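Long-range contacts in probable endonuclease 4 (Thermotoga maritima, PDB 4HNO), which probably cleaves DNA at apurinic or apyrimidinic sites for repair, leaving a 3'-hydroxyl and a 5'-terminal sugar phosphate, with the help of bound metal ions: residues K15-V20 with F32-H37; N148-G153 with G185-Y190; E234-G239 with A272-K277; G242-A247 with E283-E288. All coordinates share one frame; numbering follows the deposited sequence. Where two conformers were deposited one is given.

Contact 1. Residues K15-V20 with F32-H37; sequences KGFDRV and FQIFPH
V20 sets its CG1 methyl almost squarely over one face of the F32 ring, 3.6 Å from V20 CG1 to the F32 ring centroid and only 9° off the ring normal. This is a textbook CH-pi contact, with the methyl near enough to the centre for all six ring carbons to feel it. CG1 gets there because it lies anti to the backbone N of V20 (chi1 174°), which turns the other methyl along the strand instead. There V20 CG2 touches I34 CG2 at 3.9 Å, so the two branches of one valine cover the two residues of 32-34 that face outward, F32 and I34.

F17 continues the same apolar strip. F17 CD2 lies 3.7 Å from I34 CD1, the two side chains crossing at about a right angle. At the ring edge, F17 CE2 comes to 3.6 Å from F35 O and F17 CZ to 3.4 Å from P36 O. Both carbonyl oxygens lie near the plane of the F17 ring, where they meet its polarised C-H rim and not its pi cloud.

Q33 points the opposite way on the strand, hydrogen-bonding H10, H218 and E263 beside the metals, while F55 and M59 of helix 49-61 also pack on F32. The strand thus presents polar chemistry to the barrel interior and apolar side chains to the layer outside it. With no hydrogen bond joining 15-20 to 32-37, the approach to helix 20-26 is seated on the strand by shape and dispersion, helped by weakly polar ring-edge contacts to carbonyls.

Contact 2. Residues N148-G153 with G185-Y190; sequences NVSQKG and GFDSGY
S150 reaches D187 from its first side-chain carbon: CB lies 3.5 Å from D187 OD2, and one atom farther OG gives that same oxygen a hydrogen bond of 2.7 Å (S150 OG to D187 OD2). The hydroxyl sits beside its own backbone N, anti to the carbonyl carbon (chi1 -55°), and approaches OD2 on the lone pair turned away from OD1. D187 is held further by backbone N-H groups outside the two segments, D231 on OD2 and K230 on OD1, so several donors fix the rotation of its carboxylate.

A water bridges the two segments next to this bond. It accepts from Q151 N at 2.8 Å and donates to S188 OG at 2.7 Å, while the serine hydroxyl is also hydrogen-bonded to H184 O. At the other end N148 ND2 lies 3.3 Å from G185 N; both are donors, so this is mere proximity. The amide's OD1 is bonded to D181 N, and N148 O to H184 ND1.

H184 and D231 are metal ligands, and D181 holds the neighbouring ion. The polar bonds made by N148, S150 and D187 therefore form a second shell, consistent with fixing the ligand-bearing backbone and the imidazole of H184.

Contact 3. Residues E234-G239 with A272-K277; sequences ERIGSG and AEDIKK
A bend at chi3 (54°) swings the guanidinium of R235 alongside helix 268-284, where it meets two successive acids. D274 has its CG beside the backbone N, anti to the carbonyl carbon, and extends its carboxylate into the space between the arginine and the start of I236. R235 grips it side-on, NE and NH2 both donating to a single oxygen: R235 NE to D274 OD1 is 3.2 Å, and R235 NH2 to D274 OD1 is likewise 3.2 Å. Both nitrogens come from the same side of the carboxylate plane, and neither bond is straight.

The bond to E273 is shorter and nearly straight. R235 NH2 to E273 OE1 measures 2.7 Å at 178°, in the guanidinium plane, with the two flat groups nearly coplanar. A water beside it accepts from R235 NH1 and donates to E273 OE1, widening the salt-bridge network at its rim.

The second oxygen of D274 takes the backbone: I236 N to D274 OD2 is 3.1 Å, the donor lying well above the carboxylate plane (63° out). T264 OG1 also bonds OD2. Another water donates to I236 O (2.9 Å from the water oxygen) and to D274 OD1 (2.6 Å). The aliphatic part of K277 follows, its CG 3.5 Å from I236 O, while its chain slides past I236 in the opposite direction.

R235 to S238 form a type II turn, with G237 at positive phi. The turn follows the short strand 233-234 and lies against helix 268-284, with I236 reaching inward to L262 of strand 260-262 and L219 of strand 214-222.

Contact 4. Residues G242-A247 with E283-E288; sequences GEEGFA and EKFGIE
The CH-pi contact between A247 and F285 is the middle of this interface. A247 CB stands over one face of the phenyl ring, 3.8 Å from the F285 ring centroid and 23° off its normal, displaced toward the rim; its nearest ring atom is F285 CG at 3.5 Å. F285 has CG anti to its carbonyl carbon (chi1 -72°), which sends the ring out across helix 242-250.

Dispersion contacts surround it. The far end of the ring runs to the helix turn before A247, where F285 CZ touches E244 CG at 4.0 Å and F285 CE1 lies 4.2 Å from E243 CB. The methylene stems of two glutamates are thus used as apolar surface. I287 approaches A247 too: its CD1 is 3.9 Å from A247 CB and closer still, 3.3 Å, to A247 O. From helix 268-284 itself, I281 touches both E243 and A247.

Charge plays a smaller part. The extended K284 crosses E243 at about a right angle, K284 NZ standing 3.6 Å from E243 OE1, a loose salt bridge. The other oxygen of E243 pairs with K277, about two helix turns before K284, though modelled too close for its geometry to be trusted.

No hydrogen bond links the segments. After I287 the chain ends at E288, whose terminal carboxylate is bonded by K253 and Q256. The helix stops in a Schellman motif with G286 at positive phi, and F285 and I287 on its two sides fold back on the neighbouring helix: a capped, hydrophobic helix end in the outer layer of the TIM barrel.

Overall arrangement
Contacts 1 and 2 are mostly buried, contact 3 partly so, and contact 4 lies at the surface. Contact 1 is apolar and contact 2 polar, on opposite sides of the chain's centre, about 27 Å between centres; both lie near the metal cluster and bond to metal ligands, contact 1 through Q33 on the strand's other side, contact 2 directly through N148, D187 and S188. Contacts 3 and 4 share helix 268-284, their centres about 12 Å apart: contact 3 joins its middle to a turn by a charged network, contact 4 its end to helix 242-250 by mainly apolar contacts. They meet where I236 packs on F246, and their segments alternate along the C-terminal part of the chain.

Contact 1. Residues K15-V20 with F32-H37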
loop_
_atom_site.group_PDB
_atom_site.type_symbol
_atom_site.label_atom_id
_atom_site.label_comp_id
_atom_site.label_asym_id
_atom_site.label_seq_id
_atom_site.Cartn_x
_atom_site.Cartn_y
_atom_site.Cartn_z
ATOM N N LYS A 15 -14.626 14.751 -1.133
ATOM C CA LYS A 15 -15.464 15.583 -0.279
ATOM C C LYS A 15 -14.687 16.180 0.892
ATOM O O LYS A 15 -15.270 16.827 1.761
ATOM C CB LYS A 15 -16.666 14.790 0.233
ATOM C CG LYS A 15 -17.641 14.392 -0.852
ATOM C CD LYS A 15 -18.957 13.939 -0.246
ATOM C CE LYS A 15 -19.859 13.273 -1.275
ATOM N NZ LYS A 15 -20.744 12.251 -0.646
ATOM N N GLY A 16 -13.373 15.977 0.888
ATOM C CA GLY A 16 -12.500 16.497 1.924
ATOM C C GLY A 16 -11.824 15.392 2.717
ATOM O O GLY A 16 -12.419 14.341 2.987
ATOM N N PHE A 17 -10.581 15.643 3.111
ATOM C CA PHE A 17 -9.865 14.688 3.921
ATOM C C PHE A 17 -10.605 14.431 5.231
ATOM O O PHE A 17 -10.604 13.321 5.749
ATOM C CB PHE A 17 -8.451 15.182 4.252
ATOM C CG PHE A 17 -7.521 15.247 3.076
ATOM C CD1 PHE A 17 -7.059 16.446 2.613
ATOM C CD2 PHE A 17 -7.096 14.099 2.443
ATOM C CE1 PHE A 17 -6.191 16.518 1.546
ATOM C CE2 PHE A 17 -6.218 14.168 1.353
ATOM C CZ PHE A 17 -5.765 15.386 0.921
ATOM N N ASP A 18 -11.214 15.476 5.789
ATOM C CA ASP A 18 -11.832 15.377 7.095
ATOM C C ASP A 18 -13.044 14.450 7.136
ATOM O O ASP A 18 -13.432 14.069 8.231
ATOM C CB ASP A 18 -12.224 16.749 7.608
ATOM C CG ASP A 18 -13.160 17.433 6.682
ATOM O OD1 ASP A 18 -12.661 18.056 5.730
ATOM O OD2 ASP A 18 -14.377 17.291 6.857
ATOM N N ARG A 19 -13.596 14.049 5.990
ATOM C CA ARG A 19 -14.695 13.094 5.964
ATOM C C ARG A 19 -14.225 11.654 6.155
ATOM O O ARG A 19 -15.022 10.772 6.478
ATOM C CB ARG A 19 -15.473 13.242 4.654
ATOM C CG ARG A 19 -16.032 14.644 4.415
ATOM C CD ARG A 19 -17.165 14.972 5.375
ATOM N NE ARG A 19 -17.746 16.287 5.112
ATOM C CZ ARG A 19 -18.707 16.519 4.223
ATOM N NH1 ARG A 19 -19.203 15.525 3.498
ATOM N NH2 ARG A 19 -19.172 17.749 4.055
ATOM N N VAL A 20 -12.933 11.413 5.940
ATOM C CA VAL A 20 -12.408 10.064 5.885
ATOM C C VAL A 20 -12.542 9.295 7.204
ATOM O O VAL A 20 -12.934 8.136 7.180
ATOM C CB VAL A 20 -10.978 10.055 5.300
ATOM C CG1 VAL A 20 -10.377 8.653 5.393
ATOM C CG2 VAL A 20 -11.011 10.533 3.853
ATOM N N PHE A 32 -7.308 3.188 7.197
ATOM C CA PHE A 32 -7.650 3.633 5.854
ATOM C C PHE A 32 -6.416 3.983 5.059
ATOM O O PHE A 32 -5.342 4.234 5.630
ATOM C CB PHE A 32 -8.605 4.853 5.855
ATOM C CG PHE A 32 -8.067 6.090 6.541
ATOM C CD1 PHE A 32 -7.188 6.932 5.897
ATOM C CD2 PHE A 32 -8.504 6.431 7.805
ATOM C CE1 PHE A 32 -6.734 8.083 6.520
ATOM C CE2 PHE A 32 -8.054 7.573 8.428
ATOM C CZ PHE A 32 -7.179 8.401 7.786
ATOM N N GLN A 33 -6.607 4.024 3.745
ATOM C CA GLN A 33 -5.639 4.599 2.816
ATOM C C GLN A 33 -6.349 5.666 1.998
ATOM O O GLN A 33 -7.521 5.515 1.675
ATOM C CB GLN A 33 -5.063 3.506 1.914
ATOM C CG GLN A 33 -4.061 4.001 0.880
ATOM C CD GLN A 33 -3.497 2.826 0.119
ATOM O OE1 GLN A 33 -2.422 2.325 0.433
ATOM N NE2 GLN A 33 -4.253 2.380 -0.866
ATOM N N ILE A 34 -5.620 6.725 1.670
ATOM C CA ILE A 34 -6.126 7.809 0.835
ATOM C C ILE A 34 -5.054 8.221 -0.147
ATOM O O ILE A 34 -3.866 8.074 0.103
ATOM C CB ILE A 34 -6.528 9.037 1.677
ATOM C CG1 ILE A 34 -5.454 9.396 2.704
ATOM C CG2 ILE A 34 -7.849 8.771 2.392
ATOM C CD1 ILE A 34 -5.590 10.808 3.306
ATOM N N PHE A 35 -5.463 8.809 -1.268
ATOM C CA PHE A 35 -4.528 9.583 -2.084
ATOM C C PHE A 35 -4.245 10.921 -1.373
ATOM O O PHE A 35 -5.043 11.382 -0.577
ATOM C CB PHE A 35 -5.078 9.821 -3.489
ATOM C CG PHE A 35 -5.092 8.583 -4.362
ATOM C CD1 PHE A 35 -6.267 8.143 -4.926
ATOM C CD2 PHE A 35 -3.927 7.889 -4.649
ATOM C CE1 PHE A 35 -6.272 7.018 -5.754
ATOM C CE2 PHE A 35 -3.934 6.768 -5.453
ATOM C CZ PHE A 35 -5.104 6.331 -6.006
ATOM N N PRO A 36 -3.129 11.567 -1.694
ATOM C CA PRO A 36 -2.787 12.839 -1.039
ATOM C C PRO A 36 -3.331 14.055 -1.776
ATOM O O PRO A 36 -3.191 15.162 -1.288
ATOM C CB PRO A 36 -1.248 12.830 -1.031
ATOM C CG PRO A 36 -0.844 11.755 -1.983
ATOM C CD PRO A 36 -2.013 11.046 -2.495
ATOM N N HIS A 37 -3.912 13.846 -2.945
ATOM C CA HIS A 37 -4.352 14.908 -3.825
ATOM C C HIS A 37 -5.124 14.243 -4.953
ATOM O O HIS A 37 -5.134 13.016 -5.076
ATOM C CB HIS A 37 -3.138 15.670 -4.394
ATOM C CG HIS A 37 -2.148 14.782 -5.074
ATOM N ND1 HIS A 37 -2.364 14.211 -6.308
ATOM C CD2 HIS A 37 -0.942 14.338 -4.658
ATOM C CE1 HIS A 37 -1.329 13.445 -6.608
ATOM N NE2 HIS A 37 -0.455 13.496 -5.622
#

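Contact 2. Residues N148-G153 with G185-Y190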
loop_
_atom_site.group_PDB
_atom_site.type_symbol
_atom_site.label_atom_id
_atom_site.label_comp_id
_atom_site.label_asym_id
_atom_site.label_seq_id
_atom_site.Cartn_x
_atom_site.Cartn_y
_atom_site.Cartn_z
ATOM N N ASN A 148 4.786 -4.238 -3.312
ATOM C CA ASN A 148 4.992 -5.172 -4.413
ATOM C C ASN A 148 3.916 -4.999 -5.478
ATOM O O ASN A 148 2.772 -4.620 -5.184
ATOM C CB ASN A 148 5.041 -6.618 -3.932
ATOM C CG ASN A 148 3.729 -7.064 -3.340
ATOM O OD1 ASN A 148 3.265 -6.461 -2.378
ATOM N ND2 ASN A 148 3.135 -8.126 -3.877
ATOM N N VAL A 149 4.298 -5.293 -6.719
ATOM C CA VAL A 149 3.493 -5.041 -7.894
ATOM C C VAL A 149 3.441 -6.311 -8.747
ATOM O O VAL A 149 4.062 -7.325 -8.451
ATOM C CB VAL A 149 4.021 -3.834 -8.691
ATOM C CG1 VAL A 149 3.878 -2.563 -7.859
ATOM C CG2 VAL A 149 5.451 -4.049 -9.147
ATOM N N SER A 150 2.693 -6.230 -9.831
ATOM C CA SER A 150 2.605 -7.335 -10.775
ATOM C C SER A 150 3.692 -7.216 -11.843
ATOM O O SER A 150 4.238 -6.134 -12.095
ATOM C CB SER A 150 1.222 -7.360 -11.403
ATOM O OG SER A 150 0.235 -7.407 -10.403
ATOM N N GLN A 151 4.002 -8.338 -12.473
ATOM C CA GLN A 151 5.074 -8.419 -13.462
ATOM C C GLN A 151 4.522 -8.034 -14.832
ATOM O O GLN A 151 4.213 -8.892 -15.659
ATOM C CB GLN A 151 5.673 -9.818 -13.484
ATOM C CG GLN A 151 6.910 -9.908 -14.304
ATOM C CD GLN A 151 7.425 -11.307 -14.462
ATOM O OE1 GLN A 151 6.765 -12.276 -14.113
ATOM N NE2 GLN A 151 8.614 -11.424 -15.018
ATOM N N LYS A 152 4.388 -6.740 -15.040
ATOM C CA LYS A 152 3.827 -6.179 -16.258
ATOM C C LYS A 152 4.764 -5.086 -16.702
ATOM O O LYS A 152 5.251 -4.297 -15.895
ATOM C CB LYS A 152 2.440 -5.597 -16.009
ATOM C CG LYS A 152 1.448 -6.593 -15.446
ATOM C CD LYS A 152 0.180 -5.908 -15.002
ATOM C CE LYS A 152 -0.627 -5.418 -16.188
ATOM N NZ LYS A 152 -1.872 -4.715 -15.772
ATOM N N GLY A 153 5.019 -5.118 -18.006
ATOM C CA GLY A 153 6.024 -4.317 -18.656
ATOM C C GLY A 153 7.328 -4.344 -17.915
ATOM O O GLY A 153 7.899 -5.378 -17.577
ATOM N N GLY A 185 0.872 -9.948 -5.360
ATOM C CA GLY A 185 1.680 -11.082 -4.980
ATOM C C GLY A 185 1.182 -12.375 -5.617
ATOM O O GLY A 185 1.968 -13.185 -6.114
ATOM N N PHE A 186 -0.127 -12.590 -5.581
ATOM C CA PHE A 186 -0.712 -13.797 -6.179
ATOM C C PHE A 186 -0.405 -13.859 -7.678
ATOM O O PHE A 186 -0.036 -14.913 -8.214
ATOM C CB PHE A 186 -2.214 -13.801 -5.926
ATOM C CG PHE A 186 -2.879 -15.141 -6.066
ATOM C CD1 PHE A 186 -2.582 -16.188 -5.209
ATOM C CD2 PHE A 186 -3.843 -15.343 -7.037
ATOM C CE1 PHE A 186 -3.254 -17.381 -5.298
ATOM C CE2 PHE A 186 -4.507 -16.547 -7.116
ATOM C CZ PHE A 186 -4.200 -17.555 -6.250
ATOM N N ASP A 187 -0.514 -12.712 -8.342
ATOM C CA ASP A 187 -0.138 -12.590 -9.746
ATOM C C ASP A 187 1.278 -13.046 -10.008
ATOM O O ASP A 187 1.580 -13.527 -11.103
ATOM C CB ASP A 187 -0.158 -11.108 -10.167
ATOM C CG ASP A 187 -1.463 -10.588 -10.707
ATOM O OD1 ASP A 187 -2.327 -11.353 -11.182
ATOM O OD2 ASP A 187 -1.572 -9.331 -10.711
ATOM N N SER A 188 2.145 -12.880 -9.010
ATOM C CA SER A 188 3.569 -13.090 -9.115
ATOM C C SER A 188 4.032 -14.405 -8.481
ATOM O O SER A 188 5.225 -14.629 -8.339
ATOM C CB SER A 188 4.314 -11.934 -8.455
ATOM O OG SER A 188 3.907 -10.691 -9.004
ATOM N N GLY A 189 3.085 -15.263 -8.103
ATOM C CA GLY A 189 3.423 -16.578 -7.608
ATOM C C GLY A 189 3.460 -16.743 -6.107
ATOM O O GLY A 189 3.814 -17.821 -5.630
ATOM N N TYR A 190 3.109 -15.707 -5.340
ATOM C CA TYR A 190 3.044 -15.820 -3.894
ATOM C C TYR A 190 1.702 -16.424 -3.523
ATOM O O TYR A 190 0.668 -15.739 -3.511
ATOM C CB TYR A 190 3.256 -14.473 -3.213
ATOM C CG TYR A 190 4.663 -13.940 -3.340
ATOM C CD1 TYR A 190 4.991 -12.974 -4.281
ATOM C CD2 TYR A 190 5.664 -14.390 -2.508
ATOM C CE1 TYR A 190 6.285 -12.472 -4.368
ATOM C CE2 TYR A 190 6.946 -13.900 -2.584
ATOM C CZ TYR A 190 7.256 -12.935 -3.514
ATOM O OH TYR A 190 8.537 -12.440 -3.613
HETATM O O HOH W 1 2.956 -10.745 -11.580
HETATM O O HOH W 2 4.665 -12.828 -12.421
#

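Contact 3. Residues E234-G239 with A272-K277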
loop_
_atom_site.group_PDB
_atom_site.type_symbol
_atom_site.label_atom_id
_atom_site.label_comp_id
_atom_site.label_asym_id
_atom_site.label_seq_id
_atom_site.Cartn_x
_atom_site.Cartn_y
_atom_site.Cartn_z
ATOM N N GLU A 234 -10.101 -8.151 -7.246
ATOM C CA GLU A 234 -11.438 -8.699 -7.116
ATOM C C GLU A 234 -11.877 -8.571 -5.654
ATOM O O GLU A 234 -11.063 -8.546 -4.726
ATOM C CB GLU A 234 -11.455 -10.166 -7.603
ATOM C CG GLU A 234 -12.804 -10.889 -7.534
ATOM C CD GLU A 234 -13.881 -10.188 -8.327
ATOM O OE1 GLU A 234 -14.193 -10.677 -9.427
ATOM O OE2 GLU A 234 -14.410 -9.151 -7.851
ATOM N N ARG A 235 -13.194 -8.506 -5.490
ATOM C CA ARG A 235 -13.835 -8.484 -4.186
ATOM C C ARG A 235 -13.451 -9.702 -3.356
ATOM O O ARG A 235 -13.296 -10.800 -3.881
ATOM C CB ARG A 235 -15.356 -8.436 -4.378
ATOM C CG ARG A 235 -15.737 -7.229 -5.235
ATOM C CD ARG A 235 -17.139 -6.771 -5.122
ATOM N NE ARG A 235 -17.501 -6.518 -3.745
ATOM C CZ ARG A 235 -18.749 -6.325 -3.373
ATOM N NH1 ARG A 235 -19.719 -6.331 -4.278
ATOM N NH2 ARG A 235 -19.024 -6.133 -2.107
ATOM N N ILE A 236 -13.312 -9.503 -2.052
ATOM C CA ILE A 236 -12.868 -10.573 -1.166
ATOM C C ILE A 236 -13.805 -11.759 -1.267
ATOM O O ILE A 236 -15.016 -11.643 -1.043
ATOM C CB ILE A 236 -12.824 -10.093 0.301
ATOM C CG1 ILE A 236 -11.888 -8.879 0.470
ATOM C CG2 ILE A 236 -12.423 -11.241 1.221
ATOM C CD1 ILE A 236 -10.497 -9.112 0.002
ATOM N N GLY A 237 -13.234 -12.917 -1.589
ATOM C CA GLY A 237 -14.003 -14.145 -1.679
ATOM C C GLY A 237 -14.564 -14.436 -3.054
ATOM O O GLY A 237 -15.083 -15.518 -3.280
ATOM N N SER A 238 -14.458 -13.484 -3.972
ATOM C CA SER A 238 -15.022 -13.647 -5.299
ATOM C C SER A 238 -14.002 -14.017 -6.355
ATOM O O SER A 238 -14.369 -14.191 -7.514
ATOM C CB SER A 238 -15.767 -12.393 -5.721
ATOM O OG SER A 238 -16.919 -12.256 -4.927
ATOM N N GLY A 239 -12.738 -14.143 -5.967
ATOM C CA GLY A 239 -11.689 -14.420 -6.931
ATOM C C GLY A 239 -10.937 -15.697 -6.647
ATOM O O GLY A 239 -11.406 -16.600 -5.954
ATOM N N ALA A 272 -17.661 -1.815 2.614
ATOM C CA ALA A 272 -18.336 -2.239 3.824
ATOM C C ALA A 272 -18.725 -3.724 3.719
ATOM O O ALA A 272 -18.590 -4.482 4.690
ATOM C CB ALA A 272 -19.577 -1.367 4.072
ATOM N N GLU A 273 -19.212 -4.129 2.554
ATOM C CA GLU A 273 -19.565 -5.522 2.349
ATOM C C GLU A 273 -18.331 -6.415 2.447
ATOM O O GLU A 273 -18.408 -7.513 3.008
ATOM C CB GLU A 273 -20.256 -5.706 0.997
ATOM C CG GLU A 273 -21.663 -5.150 0.933
ATOM C CD GLU A 273 -22.268 -5.248 -0.459
ATOM O OE1 GLU A 273 -21.597 -5.763 -1.381
ATOM O OE2 GLU A 273 -23.423 -4.805 -0.630
ATOM N N ASP A 274 -17.210 -5.965 1.888
ATOM C CA ASP A 274 -15.993 -6.758 1.943
ATOM C C ASP A 274 -15.489 -6.897 3.379
ATOM O O ASP A 274 -14.981 -7.957 3.743
ATOM C CB ASP A 274 -14.904 -6.201 1.012
ATOM C CG ASP A 274 -15.088 -6.652 -0.467
ATOM O OD1 ASP A 274 -16.229 -7.069 -0.809
ATOM O OD2 ASP A 274 -14.110 -6.559 -1.268
ATOM N N ILE A 275 -15.618 -5.849 4.199
ATOM C CA ILE A 275 -15.207 -5.953 5.585
ATOM C C ILE A 275 -16.088 -6.981 6.294
ATOM O O ILE A 275 -15.592 -7.828 7.034
ATOM C CB ILE A 275 -15.249 -4.575 6.289
ATOM C CG1 ILE A 275 -14.134 -3.692 5.714
ATOM C CG2 ILE A 275 -15.085 -4.731 7.785
ATOM C CD1 ILE A 275 -14.082 -2.293 6.305
ATOM N N LYS A 276 -17.393 -6.939 6.056
ATOM C CA LYS A 276 -18.275 -7.950 6.623
ATOM C C LYS A 276 -17.859 -9.341 6.162
ATOM O O LYS A 276 -17.887 -10.276 6.953
ATOM C CB LYS A 276 -19.714 -7.669 6.224
ATOM C CG LYS A 276 -20.342 -6.526 6.995
ATOM C CD LYS A 276 -21.787 -6.290 6.578
ATOM C CE LYS A 276 -22.366 -5.053 7.252
ATOM N NZ LYS A 276 -21.709 -3.798 6.787
ATOM N N LYS A 277 -17.494 -9.487 4.888
ATOM C CA LYS A 277 -17.050 -10.779 4.363
ATOM C C LYS A 277 -15.796 -11.272 5.085
ATOM O O LYS A 277 -15.681 -12.455 5.386
ATOM C CB LYS A 277 -16.805 -10.671 2.858
ATOM C CG LYS A 277 -16.358 -11.956 2.179
ATOM C CD LYS A 277 -17.427 -13.024 2.248
ATOM C CE LYS A 277 -17.254 -14.044 1.140
ATOM N NZ LYS A 277 -18.385 -15.006 1.112
HETATM O O HOH W 3 -22.104 -5.374 -4.349
HETATM O O HOH W 4 -16.947 -9.543 -0.617
HETATM O O HOH W 5 -17.734 -15.472 -1.600
#

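Contact 4. Residues G242-A247 with E283-E288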
loop_
_atom_site.group_PDB
_atom_site.type_symbol
_atom_site.label_atom_id
_atom_site.label_comp_id
_atom_site.label_asym_id
_atom_site.label_seq_id
_atom_site.Cartn_x
_atom_site.Cartn_y
_atom_site.Cartn_z
ATOM N N GLY A 242 -9.980 -16.413 -2.881
ATOM C CA GLY A 242 -11.215 -17.001 -2.428
ATOM C C GLY A 242 -11.372 -17.024 -0.923
ATOM O O GLY A 242 -10.488 -16.644 -0.165
ATOM N N GLU A 243 -12.532 -17.486 -0.479
ATOM C CA GLU A 243 -12.780 -17.576 0.944
ATOM C C GLU A 243 -11.800 -18.534 1.606
ATOM O O GLU A 243 -11.275 -18.248 2.668
ATOM C CB GLU A 243 -14.221 -17.981 1.252
ATOM C CG GLU A 243 -15.269 -16.986 0.792
ATOM C CD GLU A 243 -16.651 -17.307 1.327
ATOM O OE1 GLU A 243 -16.815 -18.378 1.952
ATOM O OE2 GLU A 243 -17.573 -16.490 1.127
ATOM N N GLU A 244 -11.545 -19.671 0.965
ATOM C CA GLU A 244 -10.659 -20.659 1.555
ATOM C C GLU A 244 -9.223 -20.145 1.626
ATOM O O GLU A 244 -8.514 -20.402 2.591
ATOM C CB GLU A 244 -10.724 -21.979 0.781
ATOM C CG GLU A 244 -12.118 -22.609 0.782
ATOM C CD GLU A 244 -12.144 -24.080 0.434
ATOM O OE1 GLU A 244 -11.094 -24.648 0.075
ATOM O OE2 GLU A 244 -13.236 -24.672 0.542
ATOM N N GLY A 245 -8.786 -19.443 0.591
ATOM C CA GLY A 245 -7.438 -18.914 0.581
ATOM C C GLY A 245 -7.236 -17.822 1.612
ATOM O O GLY A 245 -6.236 -17.800 2.335
ATOM N N PHE A 246 -8.188 -16.897 1.686
ATOM C CA PHE A 246 -8.082 -15.866 2.689
ATOM C C PHE A 246 -8.163 -16.448 4.100
ATOM O O PHE A 246 -7.482 -15.960 4.996
ATOM C CB PHE A 246 -9.097 -14.740 2.470
ATOM C CG PHE A 246 -8.663 -13.749 1.434
ATOM C CD1 PHE A 246 -9.363 -13.590 0.263
ATOM C CD2 PHE A 246 -7.516 -13.000 1.617
ATOM C CE1 PHE A 246 -8.948 -12.697 -0.711
ATOM C CE2 PHE A 246 -7.090 -12.111 0.642
ATOM C CZ PHE A 246 -7.808 -11.966 -0.518
ATOM N N ALA A 247 -8.942 -17.507 4.306
ATOM C CA ALA A 247 -8.978 -18.117 5.630
ATOM C C ALA A 247 -7.592 -18.599 6.045
ATOM O O ALA A 247 -7.216 -18.457 7.189
ATOM C CB ALA A 247 -9.977 -19.257 5.648
ATOM N N GLU A 283 -15.158 -16.080 11.045
ATOM C CA GLU A 283 -16.137 -16.821 11.836
ATOM C C GLU A 283 -16.388 -18.228 11.274
ATOM O O GLU A 283 -16.316 -19.219 12.001
ATOM C CB GLU A 283 -17.447 -16.032 11.918
ATOM C CG GLU A 283 -18.534 -16.718 12.727
ATOM C CD GLU A 283 -19.501 -15.736 13.359
ATOM O OE1 GLU A 283 -19.547 -14.570 12.912
ATOM O OE2 GLU A 283 -20.208 -16.129 14.310
ATOM N N LYS A 284 -16.668 -18.303 9.976
ATOM C CA LYS A 284 -17.010 -19.559 9.307
ATOM C C LYS A 284 -15.897 -20.601 9.388
ATOM O O LYS A 284 -16.169 -21.794 9.552
ATOM C CB LYS A 284 -17.347 -19.289 7.833
ATOM C CG LYS A 284 -17.464 -20.553 6.994
ATOM C CD LYS A 284 -17.974 -20.258 5.595
ATOM C CE LYS A 284 -17.911 -21.498 4.720
ATOM N NZ LYS A 284 -18.467 -21.249 3.362
ATOM N N PHE A 285 -14.654 -20.148 9.257
ATOM C CA PHE A 285 -13.509 -21.049 9.245
ATOM C C PHE A 285 -12.880 -21.223 10.627
ATOM O O PHE A 285 -11.879 -21.926 10.772
ATOM C CB PHE A 285 -12.478 -20.594 8.207
ATOM C CG PHE A 285 -12.923 -20.826 6.792
ATOM C CD1 PHE A 285 -13.668 -19.877 6.117
ATOM C CD2 PHE A 285 -12.600 -22.000 6.142
ATOM C CE1 PHE A 285 -14.087 -20.096 4.829
ATOM C CE2 PHE A 285 -13.015 -22.225 4.849
ATOM C CZ PHE A 285 -13.763 -21.275 4.191
ATOM N N GLY A 286 -13.482 -20.606 11.643
ATOM C CA GLY A 286 -13.066 -20.805 13.026
ATOM C C GLY A 286 -11.660 -20.302 13.288
ATOM O O GLY A 286 -10.886 -20.919 14.017
ATOM N N ILE A 287 -11.320 -19.168 12.687
ATOM C CA ILE A 287 -9.978 -18.629 12.803
ATOM C C ILE A 287 -9.781 -17.922 14.135
ATOM O O ILE A 287 -10.579 -17.067 14.531
ATOM C CB ILE A 287 -9.677 -17.668 11.653
ATOM C CG1 ILE A 287 -9.707 -18.430 10.330
ATOM C CG2 ILE A 287 -8.321 -16.995 11.849
ATOM C CD1 ILE A 287 -9.679 -17.533 9.131
ATOM N N GLU A 288 -8.693 -18.283 14.807
ATOM C CA GLU A 288 -8.374 -17.761 16.126
ATOM C C GLU A 288 -7.430 -16.575 16.058
ATOM O O GLU A 288 -7.238 -15.890 17.069
ATOM C CB GLU A 288 -7.722 -18.855 16.964
ATOM C CG GLU A 288 -8.626 -20.034 17.245
ATOM O OXT GLU A 288 -6.847 -16.289 15.015
#